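Acyl-coenzyme A oxidase 1 (Yarrowia lipolytica, PDB 5Y9D) catalyses the FAD-dependent oxidation of acyl-CoA to (2E)-enoyl-CoA, passing the electrons to oxygen to give hydrogen peroxide in peroxisomal fatty acid beta-oxidation. Local coordinates at residues 596-601 / 627-632; 509-514 / 619-624; 37-42 / 636-641; 324-329 / 430-435. All blocks are in the same frame, centred on the assembly; numbering follows the deposited sequence.

Contacts 1, 2 and 3 all draw on helix 619-637: contact 2 uses its first turns, contact 1 its middle, and contact 3 its end and the turn beyond. The centres of contacts 1 and 2 are 14 Å apart, their segments alternate along the chain, and the salt bridge of E631 OE2 to R513 NH1, 2.7 Å, joins them. Contact 3 lies about 17 Å from contact 1, centre to centre, and the long loop it closes encloses the others. Contact 4 closes before contacts 1 and 2 open and belongs to the C-alpha1 helices, about 19 Å from contacts 1 and 3 between centres. Helix packing in contacts 1 and 4, and polar clasps on loops in contacts 2 and 3, join distant parts of the chain.

Contact 1. Residues 596-601 / 627-632; sequences ANLFAL and SLVDEL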
loop_
_atom_site.group_PDB
_atom_site.type_symbol
_atom_site.label_atom_id
_atom_site.label_comp_id
_atom_site.label_asym_id
_atom_site.label_seq_id
_atom_site.Cartn_x
_atom_site.Cartn_y
_atom_site.Cartn_z
ATOM N N ALA A 596 22.252 7.875 -10.901
ATOM C CA ALA A 596 22.495 6.515 -11.429
ATOM C C ALA A 596 23.206 5.614 -10.444
ATOM O O ALA A 596 22.724 4.523 -10.158
ATOM C CB ALA A 596 23.309 6.556 -12.704
ATOM N N ASN A 597 24.343 6.065 -9.911
ATOM C CA ASN A 597 25.135 5.210 -9.036
ATOM C C ASN A 597 24.419 4.960 -7.736
ATOM O O ASN A 597 24.565 3.890 -7.141
ATOM C CB ASN A 597 26.472 5.834 -8.696
ATOM C CG ASN A 597 27.304 6.134 -9.916
ATOM O OD1 ASN A 597 27.217 5.446 -10.935
ATOM N ND2 ASN A 597 28.112 7.184 -9.820
ATOM N N LEU A 598 23.686 5.969 -7.281
ATOM C CA LEU A 598 22.850 5.822 -6.126
ATOM C C LEU A 598 21.820 4.709 -6.356
ATOM O O LEU A 598 21.671 3.803 -5.543
ATOM C CB LEU A 598 22.158 7.145 -5.827
ATOM C CG LEU A 598 21.109 7.105 -4.716
ATOM C CD1 LEU A 598 21.681 6.532 -3.440
ATOM C CD2 LEU A 598 20.601 8.515 -4.487
ATOM N N PHE A 599 21.105 4.782 -7.466
ATOM C CA PHE A 599 20.130 3.748 -7.859
ATOM C C PHE A 599 20.801 2.369 -7.887
ATOM O O PHE A 599 20.350 1.435 -7.246
ATOM C CB PHE A 599 19.551 4.129 -9.241
ATOM C CG PHE A 599 18.607 3.121 -9.827
ATOM C CD1 PHE A 599 17.627 2.542 -9.064
ATOM C CD2 PHE A 599 18.687 2.802 -11.172
ATOM C CE1 PHE A 599 16.781 1.611 -9.584
ATOM C CE2 PHE A 599 17.823 1.889 -11.724
ATOM C CZ PHE A 599 16.870 1.289 -10.921
ATOM N N ALA A 600 21.890 2.259 -8.630
ATOM C CA ALA A 600 22.662 1.017 -8.710
ATOM C C ALA A 600 23.092 0.485 -7.349
ATOM O O ALA A 600 22.745 -0.651 -7.007
ATOM C CB ALA A 600 23.880 1.219 -9.599
ATOM N N LEU A 601 23.827 1.289 -6.572
ATOM C CA LEU A 601 24.336 0.828 -5.263
ATOM C C LEU A 601 23.236 0.565 -4.266
ATOM O O LEU A 601 23.277 -0.414 -3.510
ATOM C CB LEU A 601 25.315 1.831 -4.649
ATOM C CG LEU A 601 26.680 1.869 -5.330
ATOM C CD1 LEU A 601 27.473 3.085 -4.899
ATOM C CD2 LEU A 601 27.469 0.607 -5.062
ATOM N N SER A 627 28.159 3.171 3.189
ATOM C CA SER A 627 28.779 4.495 3.262
ATOM C C SER A 627 28.628 5.279 1.964
ATOM O O SER A 627 28.342 6.488 1.992
ATOM C CB SER A 627 30.286 4.382 3.566
ATOM O OG SER A 627 30.528 4.236 4.946
ATOM N N LEU A 628 28.887 4.604 0.840
ATOM C CA LEU A 628 28.737 5.224 -0.474
ATOM C C LEU A 628 27.291 5.726 -0.736
ATOM O O LEU A 628 27.097 6.813 -1.244
ATOM C CB LEU A 628 29.192 4.258 -1.585
ATOM C CG LEU A 628 30.688 3.908 -1.657
ATOM C CD1 LEU A 628 30.991 3.129 -2.930
ATOM C CD2 LEU A 628 31.586 5.140 -1.590
ATOM N N VAL A 629 26.298 4.923 -0.379
ATOM C CA VAL A 629 24.901 5.336 -0.465
ATOM C C VAL A 629 24.687 6.635 0.319
ATOM O O VAL A 629 24.153 7.610 -0.224
ATOM C CB VAL A 629 23.964 4.204 0.030
ATOM C CG1 VAL A 629 22.592 4.733 0.432
ATOM C CG2 VAL A 629 23.856 3.122 -1.035
ATOM N N ASP A 630 25.126 6.637 1.575
ATOM C CA ASP A 630 25.157 7.841 2.412
ATOM C C ASP A 630 25.802 9.063 1.732
ATOM O O ASP A 630 25.265 10.180 1.830
ATOM C CB ASP A 630 25.899 7.549 3.713
ATOM C CG ASP A 630 25.175 6.531 4.603
ATOM O OD1 ASP A 630 24.446 5.657 4.086
ATOM O OD2 ASP A 630 25.342 6.608 5.837
ATOM N N GLU A 631 26.939 8.865 1.056
ATOM C CA GLU A 631 27.611 9.964 0.340
ATOM C C GLU A 631 26.788 10.465 -0.825
ATOM O O GLU A 631 26.633 11.664 -1.029
ATOM C CB GLU A 631 28.967 9.546 -0.246
ATOM C CG GLU A 631 30.159 9.590 0.686
ATOM C CD GLU A 631 31.447 9.062 0.024
ATOM O OE1 GLU A 631 31.794 9.507 -1.104
ATOM O OE2 GLU A 631 32.121 8.207 0.646
ATOM N N LEU A 632 26.328 9.532 -1.636
ATOM C CA LEU A 632 25.570 9.845 -2.853
ATOM C C LEU A 632 24.270 10.604 -2.530
ATOM O O LEU A 632 23.857 11.508 -3.282
ATOM C CB LEU A 632 25.290 8.544 -3.620
ATOM C CG LEU A 632 26.529 8.017 -4.370
ATOM C CD1 LEU A 632 26.351 6.598 -4.840
ATOM C CD2 LEU A 632 26.836 8.880 -5.584
#
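L601 and N597, joined by the backbone bond from L601 N to N597 O (2.8 Å), both press on L632 across the seam. Their turn belongs to helix 589-606, which packs against helix 619-637 as a roughly antiparallel pair within the C-terminal helical domain; the segment axes come within 9.5 Å at 149°. Leucine and valine suit this buried seam because their branches fill the spaces between turns and need no polar partner. L632 makes the largest contribution, covered by N597, L598 and L601. Its CG is anti to its own carbonyl carbon (chi1 -76°), and L632 CD1 reaches over to L598 N at 3.7 Å and rests beside N597 CB. The side chains of L598 and L632 lie alongside each other, running opposite ways, CB to CB at 4.1 Å. Beyond them, L601 CB meets V629 CG2 at 4.1 Å. N597 lends only its aliphatic root to this interface, for its OD1 is hydrogen-bonded to Y578 on helix 558-581; an asparagine can therefore serve both the apolar seam and a polar neighbour. L601, which L522 of helix 519-544 also covers, lies at about a right angle to L632, and L601 CD1 touches both L632 CD1, at 3.7 Å, and L628 CB, at 3.9 Å.

Contact 2. Residues 509-514 / 619-624; sequences QGTPRE and PGDIDL
The polar part of this contact centres on D621, whose carboxylate faces T511. D621 OD1 accepts T511 N at 2.6 Å in an almost straight bond, with an N-H...O angle of 177°; the donor comes from the syn side, 27° out of the carboxylate plane. The other oxygen, D621 OD2, lies 2.9 Å from T511 OG1, whose single proton could go to it or to Q506 OE1, and accepts T618 N just ahead of the segment. Aspartate fits here because its short chain, with CG anti to the carbonyl carbon (chi1 -61°), brings both oxygens to the neighbouring loop. The amide donors around it would probably favour its charged form. With an alanine here, T511 N and T618 N would probably be left without their carboxylate acceptors, and the loop would probably be held less firmly at T511.

The backbone also comes close here: G510 CA lies 3.4 Å from D621 OD1, and the positive phi of G510 is one that a residue with a side chain would adopt only with strain.

The apolar part is made by L624, whose CD1 lies 4.0 Å from T511 O and 4.1 Å from R513 N. The guanidinium of R513 turns instead to a salt bridge with E631. On the same helix as L624, D623 pairs with R613 and K540 of the second subunit.

The whole is an aspartate in the opening turns of helix 619-637 clasping a loop that runs through P512, the N-cap of helix 513-516.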
loop_
_atom_site.group_PDB
_atom_site.type_symbol
_atom_site.label_atom_id
_atom_site.label_comp_id
_atom_site.label_asym_id
_atom_site.label_seq_id
_atom_site.Cartn_x
_atom_site.Cartn_y
_atom_site.Cartn_z
ATOM N N GLN A 509 39.206 -10.726 -1.204
ATOM C CA GLN A 509 40.012 -9.640 -0.640
ATOM C C GLN A 509 39.322 -8.266 -0.690
ATOM O O GLN A 509 39.948 -7.250 -0.367
ATOM C CB GLN A 509 41.372 -9.567 -1.348
ATOM C CG GLN A 509 42.136 -10.898 -1.417
ATOM C CD GLN A 509 42.295 -11.613 -0.068
ATOM O OE1 GLN A 509 42.426 -10.982 0.987
ATOM N NE2 GLN A 509 42.296 -12.941 -0.109
ATOM N N GLY A 510 38.040 -8.239 -1.075
ATOM C CA GLY A 510 37.243 -7.003 -1.114
ATOM C C GLY A 510 37.237 -6.307 -2.465
ATOM O O GLY A 510 38.111 -6.522 -3.293
ATOM N N THR A 511 36.239 -5.463 -2.683
ATOM C CA THR A 511 36.151 -4.647 -3.888
ATOM C C THR A 511 36.461 -3.192 -3.481
ATOM O O THR A 511 35.910 -2.697 -2.501
ATOM C CB THR A 511 34.739 -4.758 -4.522
ATOM O OG1 THR A 511 34.374 -6.142 -4.640
ATOM C CG2 THR A 511 34.686 -4.086 -5.914
ATOM N N PRO A 512 37.348 -2.504 -4.221
ATOM C CA PRO A 512 37.688 -1.147 -3.800
ATOM C C PRO A 512 36.575 -0.157 -4.093
ATOM O O PRO A 512 35.626 -0.468 -4.816
ATOM C CB PRO A 512 38.904 -0.812 -4.664
ATOM C CG PRO A 512 38.674 -1.579 -5.927
ATOM C CD PRO A 512 37.973 -2.852 -5.513
ATOM N N ARG A 513 36.717 1.033 -3.527
ATOM C CA ARG A 513 35.798 2.144 -3.752
ATOM C C ARG A 513 35.675 2.563 -5.232
ATOM O O ARG A 513 34.572 2.847 -5.699
ATOM C CB ARG A 513 36.241 3.341 -2.896
ATOM C CG ARG A 513 35.724 4.700 -3.353
ATOM C CD ARG A 513 36.373 5.831 -2.579
ATOM N NE ARG A 513 35.785 5.942 -1.250
ATOM C CZ ARG A 513 34.695 6.651 -0.956
ATOM N NH1 ARG A 513 34.254 6.659 0.299
ATOM N NH2 ARG A 513 34.045 7.359 -1.894
ATOM N N GLU A 514 36.799 2.613 -5.950
ATOM C CA GLU A 514 36.838 3.108 -7.340
ATOM C C GLU A 514 35.979 2.253 -8.259
ATOM O O GLU A 514 35.275 2.771 -9.128
ATOM C CB GLU A 514 38.270 3.110 -7.905
ATOM C CG GLU A 514 39.226 4.130 -7.290
ATOM C CD GLU A 514 39.850 3.672 -5.974
ATOM O OE1 GLU A 514 39.897 4.493 -5.022
ATOM O OE2 GLU A 514 40.281 2.494 -5.890
ATOM N N PRO A 619 31.587 -9.763 2.200
ATOM C CA PRO A 619 31.023 -9.097 3.384
ATOM C C PRO A 619 31.590 -7.701 3.658
ATOM O O PRO A 619 30.826 -6.758 3.823
ATOM C CB PRO A 619 31.374 -10.067 4.507
ATOM C CG PRO A 619 31.272 -11.412 3.848
ATOM C CD PRO A 619 31.712 -11.220 2.410
ATOM N N GLY A 620 32.909 -7.564 3.663
ATOM C CA GLY A 620 33.554 -6.256 3.849
ATOM C C GLY A 620 33.265 -5.179 2.799
ATOM O O GLY A 620 33.620 -4.011 2.981
ATOM N N ASP A 621 32.646 -5.567 1.689
ATOM C CA ASP A 621 32.164 -4.607 0.701
ATOM C C ASP A 621 30.819 -4.007 1.087
ATOM O O ASP A 621 30.508 -2.930 0.650
ATOM C CB ASP A 621 32.030 -5.265 -0.665
ATOM C CG ASP A 621 33.340 -5.795 -1.183
ATOM O OD1 ASP A 621 34.395 -5.250 -0.792
ATOM O OD2 ASP A 621 33.313 -6.756 -1.989
ATOM N N ILE A 622 30.043 -4.703 1.914
ATOM C CA ILE A 622 28.708 -4.243 2.328
ATOM C C ILE A 622 28.805 -3.000 3.203
ATOM O O ILE A 622 28.075 -2.029 3.013
ATOM C CB ILE A 622 27.945 -5.333 3.121
ATOM C CG1 ILE A 622 27.851 -6.647 2.326
ATOM C CG2 ILE A 622 26.560 -4.844 3.505
ATOM C CD1 ILE A 622 27.535 -6.483 0.847
ATOM N N ASP A 623 29.702 -3.042 4.176
ATOM C CA ASP A 623 30.013 -1.856 4.954
ATOM C C ASP A 623 30.309 -0.692 3.999
ATOM O O ASP A 623 29.723 0.380 4.106
ATOM C CB ASP A 623 31.219 -2.102 5.859
ATOM C CG ASP A 623 31.016 -3.270 6.794
ATOM O OD1 ASP A 623 30.408 -3.067 7.877
ATOM O OD2 ASP A 623 31.426 -4.403 6.421
ATOM N N LEU A 624 31.195 -0.921 3.048
ATOM C CA LEU A 624 31.566 0.131 2.132
ATOM C C LEU A 624 30.391 0.617 1.265
ATOM O O LEU A 624 30.318 1.797 0.966
ATOM C CB LEU A 624 32.726 -0.319 1.239
ATOM C CG LEU A 624 33.892 0.673 1.110
ATOM C CD1 LEU A 624 34.816 0.219 -0.024
ATOM C CD2 LEU A 624 33.424 2.112 0.890
#

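Contact 3. Residues 37-42 / 636-641; sequences RGKTQF and VRDQVI
Mostly polar, this contact sets K39, T40 and Q41, around the end of helix 28-38, against Q639 in the type I beta turn R637-V640, so that the N-terminal region is fastened to the corner between helices 619-637 and 640-646. Q639, at the N-cap position of the second helix, is the clasp. Its chain bends at chi2 (-70°) and offers both ends of the amide to backbone. Q639 NE2 donates to K39 O at 2.9 Å, approaching from above that carbonyl's plane, while Q639 OE1 receives Q41 N at 2.8 Å in its own carbonyl plane, on a lone pair. A glutamine suits the place because one flat group can both give and accept. The ring of F42 comes near the same oxygen, F42 CE2 lying 3.2 Å from Q639 OE1, and the CG2 of T40 lies over the centre of that ring.

The extended chain of K39 passes obliquely across D638, with K39 CD 3.6 Å from D638 OD1, and its NZ stands over one face of the R637 guanidinium. These two cations are gathered about E36, which salt-bridges R637 and makes a long, weak ion pair with K39; D353 also binds R637. At the far end, R37 is held by D645 and Y661. Its chain crosses I641 at about a right angle, with I641 CG2 3.5 Å from R37 NE and 3.8 Å from R37 CB.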
loop_
_atom_site.group_PDB
_atom_site.type_symbol
_atom_site.label_atom_id
_atom_site.label_comp_id
_atom_site.label_asym_id
_atom_site.label_seq_id
_atom_site.Cartn_x
_atom_site.Cartn_y
_atom_site.Cartn_z
ATOM N N ARG A 37 16.093 26.391 -3.478
ATOM C CA ARG A 37 16.030 26.536 -4.931
ATOM C C ARG A 37 17.177 27.405 -5.490
ATOM O O ARG A 37 17.506 27.328 -6.662
ATOM C CB ARG A 37 14.645 27.052 -5.367
ATOM C CG ARG A 37 14.507 27.132 -6.883
ATOM C CD ARG A 37 13.077 27.290 -7.341
ATOM N NE ARG A 37 12.229 26.138 -7.048
ATOM C CZ ARG A 37 11.186 26.150 -6.232
ATOM N NH1 ARG A 37 10.457 25.051 -6.055
ATOM N NH2 ARG A 37 10.856 27.246 -5.584
ATOM N N GLY A 38 17.774 28.236 -4.649
ATOM C CA GLY A 38 19.012 28.933 -5.026
ATOM C C GLY A 38 20.235 28.022 -5.093
ATOM O O GLY A 38 21.205 28.356 -5.754
ATOM N N LYS A 39 20.198 26.865 -4.425
ATOM C CA LYS A 39 21.330 25.913 -4.478
ATOM C C LYS A 39 21.474 25.219 -5.834
ATOM O O LYS A 39 22.526 24.699 -6.154
ATOM C CB LYS A 39 21.203 24.821 -3.426
ATOM C CG LYS A 39 21.078 25.263 -1.973
ATOM C CD LYS A 39 20.710 24.076 -1.077
ATOM C CE LYS A 39 20.797 24.453 0.398
ATOM N NZ LYS A 39 20.616 23.297 1.325
ATOM N N THR A 40 20.424 25.204 -6.642
ATOM C CA THR A 40 20.476 24.482 -7.895
ATOM C C THR A 40 21.648 24.964 -8.761
ATOM O O THR A 40 21.799 26.155 -8.979
ATOM C CB THR A 40 19.128 24.608 -8.625
ATOM O OG1 THR A 40 18.119 24.028 -7.805
ATOM C CG2 THR A 40 19.118 23.870 -9.978
ATOM N N GLN A 41 22.455 24.021 -9.252
ATOM C CA GLN A 41 23.717 24.310 -9.943
ATOM C C GLN A 41 23.565 24.356 -11.452
ATOM O O GLN A 41 24.477 24.790 -12.139
ATOM C CB GLN A 41 24.742 23.215 -9.622
ATOM C CG GLN A 41 26.056 23.723 -9.030
ATOM C CD GLN A 41 25.988 23.822 -7.519
ATOM O OE1 GLN A 41 24.999 24.315 -6.973
ATOM N NE2 GLN A 41 27.026 23.335 -6.831
ATOM N N PHE A 42 22.422 23.877 -11.947
ATOM C CA PHE A 42 22.157 23.676 -13.380
ATOM C C PHE A 42 20.855 24.384 -13.831
ATOM O O PHE A 42 20.056 24.825 -13.019
ATOM C CB PHE A 42 22.095 22.156 -13.684
ATOM C CG PHE A 42 21.101 21.392 -12.829
ATOM C CD1 PHE A 42 19.753 21.369 -13.152
ATOM C CD2 PHE A 42 21.511 20.721 -11.701
ATOM C CE1 PHE A 42 18.843 20.698 -12.350
ATOM C CE2 PHE A 42 20.609 20.034 -10.913
ATOM C CZ PHE A 42 19.268 20.037 -11.224
ATOM N N VAL A 636 23.115 14.210 -3.658
ATOM C CA VAL A 636 21.840 14.402 -4.368
ATOM C C VAL A 636 20.884 15.307 -3.591
ATOM O O VAL A 636 20.122 16.059 -4.191
ATOM C CB VAL A 636 21.181 13.057 -4.645
ATOM C CG1 VAL A 636 19.694 13.194 -4.791
ATOM C CG2 VAL A 636 21.819 12.435 -5.887
ATOM N N ARG A 637 20.938 15.222 -2.265
ATOM C CA ARG A 637 20.144 16.081 -1.418
ATOM C C ARG A 637 20.397 17.559 -1.677
ATOM O O ARG A 637 19.454 18.353 -1.629
ATOM C CB ARG A 637 20.308 15.740 0.077
ATOM C CG ARG A 637 19.560 16.663 1.055
ATOM C CD ARG A 637 20.517 17.755 1.514
ATOM N NE ARG A 637 19.986 18.820 2.358
ATOM C CZ ARG A 637 19.245 19.851 1.943
ATOM N NH1 ARG A 637 18.897 20.787 2.829
ATOM N NH2 ARG A 637 18.834 19.950 0.668
ATOM N N ASP A 638 21.631 17.938 -1.981
ATOM C CA ASP A 638 21.920 19.356 -2.193
ATOM C C ASP A 638 21.085 19.929 -3.350
ATOM O O ASP A 638 20.778 21.119 -3.334
ATOM C CB ASP A 638 23.430 19.619 -2.419
ATOM C CG ASP A 638 23.782 21.139 -2.441
ATOM O OD1 ASP A 638 23.498 21.857 -1.460
ATOM O OD2 ASP A 638 24.359 21.620 -3.440
ATOM N N GLN A 639 20.744 19.089 -4.328
ATOM C CA GLN A 639 20.051 19.510 -5.550
ATOM C C GLN A 639 18.588 19.008 -5.689
ATOM O O GLN A 639 18.039 19.057 -6.787
ATOM C CB GLN A 639 20.827 19.021 -6.788
ATOM C CG GLN A 639 22.265 19.517 -6.965
ATOM C CD GLN A 639 22.348 20.997 -7.316
ATOM O OE1 GLN A 639 22.027 21.421 -8.445
ATOM N NE2 GLN A 639 22.798 21.799 -6.345
ATOM N N VAL A 640 17.956 18.531 -4.613
ATOM C CA VAL A 640 16.658 17.886 -4.757
ATOM C C VAL A 640 15.620 18.736 -5.442
ATOM O O VAL A 640 14.775 18.186 -6.203
ATOM C CB VAL A 640 16.007 17.451 -3.443
ATOM C CG1 VAL A 640 16.471 16.066 -3.081
ATOM C CG2 VAL A 640 16.222 18.454 -2.307
ATOM N N ILE A 641 15.635 20.022 -5.130
ATOM C CA ILE A 641 14.704 20.971 -5.691
ATOM C C ILE A 641 14.894 21.096 -7.187
ATOM O O ILE A 641 13.936 21.219 -7.912
ATOM C CB ILE A 641 14.776 22.332 -4.990
ATOM C CG1 ILE A 641 14.414 22.178 -3.523
ATOM C CG2 ILE A 641 13.810 23.307 -5.615
ATOM C CD1 ILE A 641 13.116 21.445 -3.302
#

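Contact 4. Residues 324-329 / 430-435; sequences KRFLTI and KIIDEC
I431 is the first residue of 430-435 to meet helix 306-334. Its CG2, set anti to the backbone N (chi1 -73° for CG1), touches L327 CD1 at 3.7 Å, and the two side chains cross at about a right angle. Beta-branched isoleucine suits the site, since the short branch reaches the neighbour.

I432, next in line, turns to F326. Its CG1 lies 3.9 Å from F326 CD2, and its CG2 sits over one face of the ring, an apolar cover for a flat aromatic group. The same phenylalanine also meets the ring of F450, so its place is fixed from more than one direction.

One turn on, C435 enters between F326 and L327. Its SG is 3.9 Å from L327 CG and 3.7 Å from L327 CA, while its CB is 4.4 Å from F326 CB. A cysteine is weakly polar, and its small size lets SG come close to the L327 backbone. Were L327 replaced by an alanine, I431 CG2 would probably face a gap where its partner had been, and C435 SG would be likely to keep less apolar contact.

The two segments run nearly parallel, 16° apart with axes 9.0 Å from each other. Such a course is consistent with the helical bundle of the acyl-CoA dehydrogenase fold, where helix 355-391 runs between them in sequence; its L364 and C368 pack on L327, and helix 450-457 covers I432 through Y454 and W457 and C435 through F450.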
loop_
_atom_site.group_PDB
_atom_site.type_symbol
_atom_site.label_atom_id
_atom_site.label_comp_id
_atom_site.label_asym_id
_atom_site.label_seq_id
_atom_site.Cartn_x
_atom_site.Cartn_y
_atom_site.Cartn_z
ATOM N N LYS A 324 6.780 10.520 -10.066
ATOM C CA LYS A 324 7.443 11.783 -10.033
ATOM C C LYS A 324 6.551 12.811 -9.359
ATOM O O LYS A 324 7.060 13.802 -8.843
ATOM C CB LYS A 324 7.875 12.227 -11.410
ATOM C CG LYS A 324 6.851 13.045 -12.172
ATOM C CD LYS A 324 7.234 13.089 -13.652
ATOM C CE LYS A 324 6.191 13.845 -14.418
ATOM N NZ LYS A 324 6.652 14.076 -15.786
ATOM N N ARG A 325 5.241 12.576 -9.355
ATOM C CA ARG A 325 4.344 13.508 -8.733
ATOM C C ARG A 325 4.479 13.395 -7.226
ATOM O O ARG A 325 4.617 14.386 -6.523
ATOM C CB ARG A 325 2.903 13.217 -9.142
ATOM C CG ARG A 325 1.876 14.119 -8.464
ATOM C CD ARG A 325 0.438 13.760 -8.833
ATOM N NE ARG A 325 -0.485 14.369 -7.887
ATOM C CZ ARG A 325 -1.648 13.858 -7.511
ATOM N NH1 ARG A 325 -2.099 12.710 -8.009
ATOM N NH2 ARG A 325 -2.333 14.493 -6.571
ATOM N N PHE A 326 4.465 12.171 -6.724
ATOM C CA PHE A 326 4.466 11.978 -5.277
ATOM C C PHE A 326 5.860 12.163 -4.686
ATOM O O PHE A 326 5.981 12.621 -3.581
ATOM C CB PHE A 326 3.782 10.661 -4.895
ATOM C CG PHE A 326 2.285 10.688 -5.120
ATOM C CD1 PHE A 326 1.457 11.409 -4.269
ATOM C CD2 PHE A 326 1.708 10.025 -6.197
ATOM C CE1 PHE A 326 0.081 11.450 -4.458
ATOM C CE2 PHE A 326 0.334 10.083 -6.408
ATOM C CZ PHE A 326 -0.486 10.788 -5.526
ATOM N N LEU A 327 6.919 11.887 -5.430
ATOM C CA LEU A 327 8.258 12.204 -4.919
ATOM C C LEU A 327 8.442 13.724 -4.802
ATOM O O LEU A 327 9.046 14.219 -3.833
ATOM C CB LEU A 327 9.331 11.594 -5.793
ATOM C CG LEU A 327 9.659 10.154 -5.424
ATOM C CD1 LEU A 327 10.083 9.421 -6.671
ATOM C CD2 LEU A 327 10.761 10.079 -4.357
ATOM N N THR A 328 7.882 14.469 -5.760
ATOM C CA THR A 328 7.890 15.913 -5.657
ATOM C C THR A 328 7.067 16.429 -4.461
ATOM O O THR A 328 7.465 17.354 -3.789
ATOM C CB THR A 328 7.443 16.564 -6.953
ATOM O OG1 THR A 328 8.384 16.238 -7.974
ATOM C CG2 THR A 328 7.370 18.104 -6.834
ATOM N N ILE A 329 5.930 15.840 -4.166
ATOM C CA ILE A 329 5.219 16.300 -2.992
ATOM C C ILE A 329 6.099 16.104 -1.751
ATOM O O ILE A 329 6.466 17.042 -1.081
ATOM C CB ILE A 329 3.879 15.554 -2.824
ATOM C CG1 ILE A 329 2.956 15.945 -3.961
ATOM C CG2 ILE A 329 3.270 15.849 -1.451
ATOM C CD1 ILE A 329 1.784 15.022 -4.120
ATOM N N LYS A 430 5.230 1.327 -4.234
ATOM C CA LYS A 430 6.126 1.518 -3.087
ATOM C C LYS A 430 6.518 2.983 -2.903
ATOM O O LYS A 430 6.656 3.467 -1.785
ATOM C CB LYS A 430 7.391 0.643 -3.215
ATOM C CG LYS A 430 8.288 0.646 -1.984
ATOM C CD LYS A 430 9.614 -0.037 -2.302
ATOM C CE LYS A 430 10.468 -0.319 -1.047
ATOM N NZ LYS A 430 11.521 0.705 -0.731
ATOM N N ILE A 431 6.704 3.687 -3.998
ATOM C CA ILE A 431 7.076 5.095 -3.929
ATOM C C ILE A 431 5.936 5.934 -3.324
ATOM O O ILE A 431 6.131 6.709 -2.380
ATOM C CB ILE A 431 7.500 5.582 -5.312
ATOM C CG1 ILE A 431 8.872 5.000 -5.645
ATOM C CG2 ILE A 431 7.559 7.088 -5.369
ATOM C CD1 ILE A 431 9.288 5.132 -7.093
ATOM N N ILE A 432 4.740 5.730 -3.836
ATOM C CA ILE A 432 3.586 6.479 -3.378
ATOM C C ILE A 432 3.464 6.286 -1.881
ATOM O O ILE A 432 3.203 7.268 -1.156
ATOM C CB ILE A 432 2.275 5.991 -4.043
ATOM C CG1 ILE A 432 2.283 6.250 -5.553
ATOM C CG2 ILE A 432 1.070 6.652 -3.408
ATOM C CD1 ILE A 432 1.048 5.740 -6.276
ATOM N N ASP A 433 3.640 5.017 -1.459
ATOM C CA ASP A 433 3.527 4.592 -0.063
ATOM C C ASP A 433 4.628 5.113 0.851
ATOM O O ASP A 433 4.325 5.592 1.942
ATOM C CB ASP A 433 3.497 3.057 0.041
ATOM C CG ASP A 433 3.199 2.563 1.484
ATOM O OD1 ASP A 433 2.024 2.552 1.933
ATOM O OD2 ASP A 433 4.163 2.165 2.166
ATOM N N GLU A 434 5.892 4.988 0.436
ATOM C CA GLU A 434 6.995 5.631 1.159
ATOM C C GLU A 434 6.903 7.160 1.219
ATOM O O GLU A 434 7.219 7.730 2.264
ATOM C CB GLU A 434 8.383 5.229 0.613
ATOM C CG GLU A 434 8.696 3.732 0.704
ATOM C CD GLU A 434 8.650 3.185 2.124
ATOM O OE1 GLU A 434 9.039 3.913 3.072
ATOM O OE2 GLU A 434 8.225 2.018 2.288
ATOM N N CYS A 435 6.486 7.826 0.135
ATOM C CA CYS A 435 6.248 9.282 0.177
ATOM C C CYS A 435 5.120 9.670 1.129
ATOM O O CYS A 435 5.157 10.709 1.761
ATOM C CB CYS A 435 5.942 9.836 -1.209
ATOM S SG CYS A 435 7.306 9.720 -2.405
#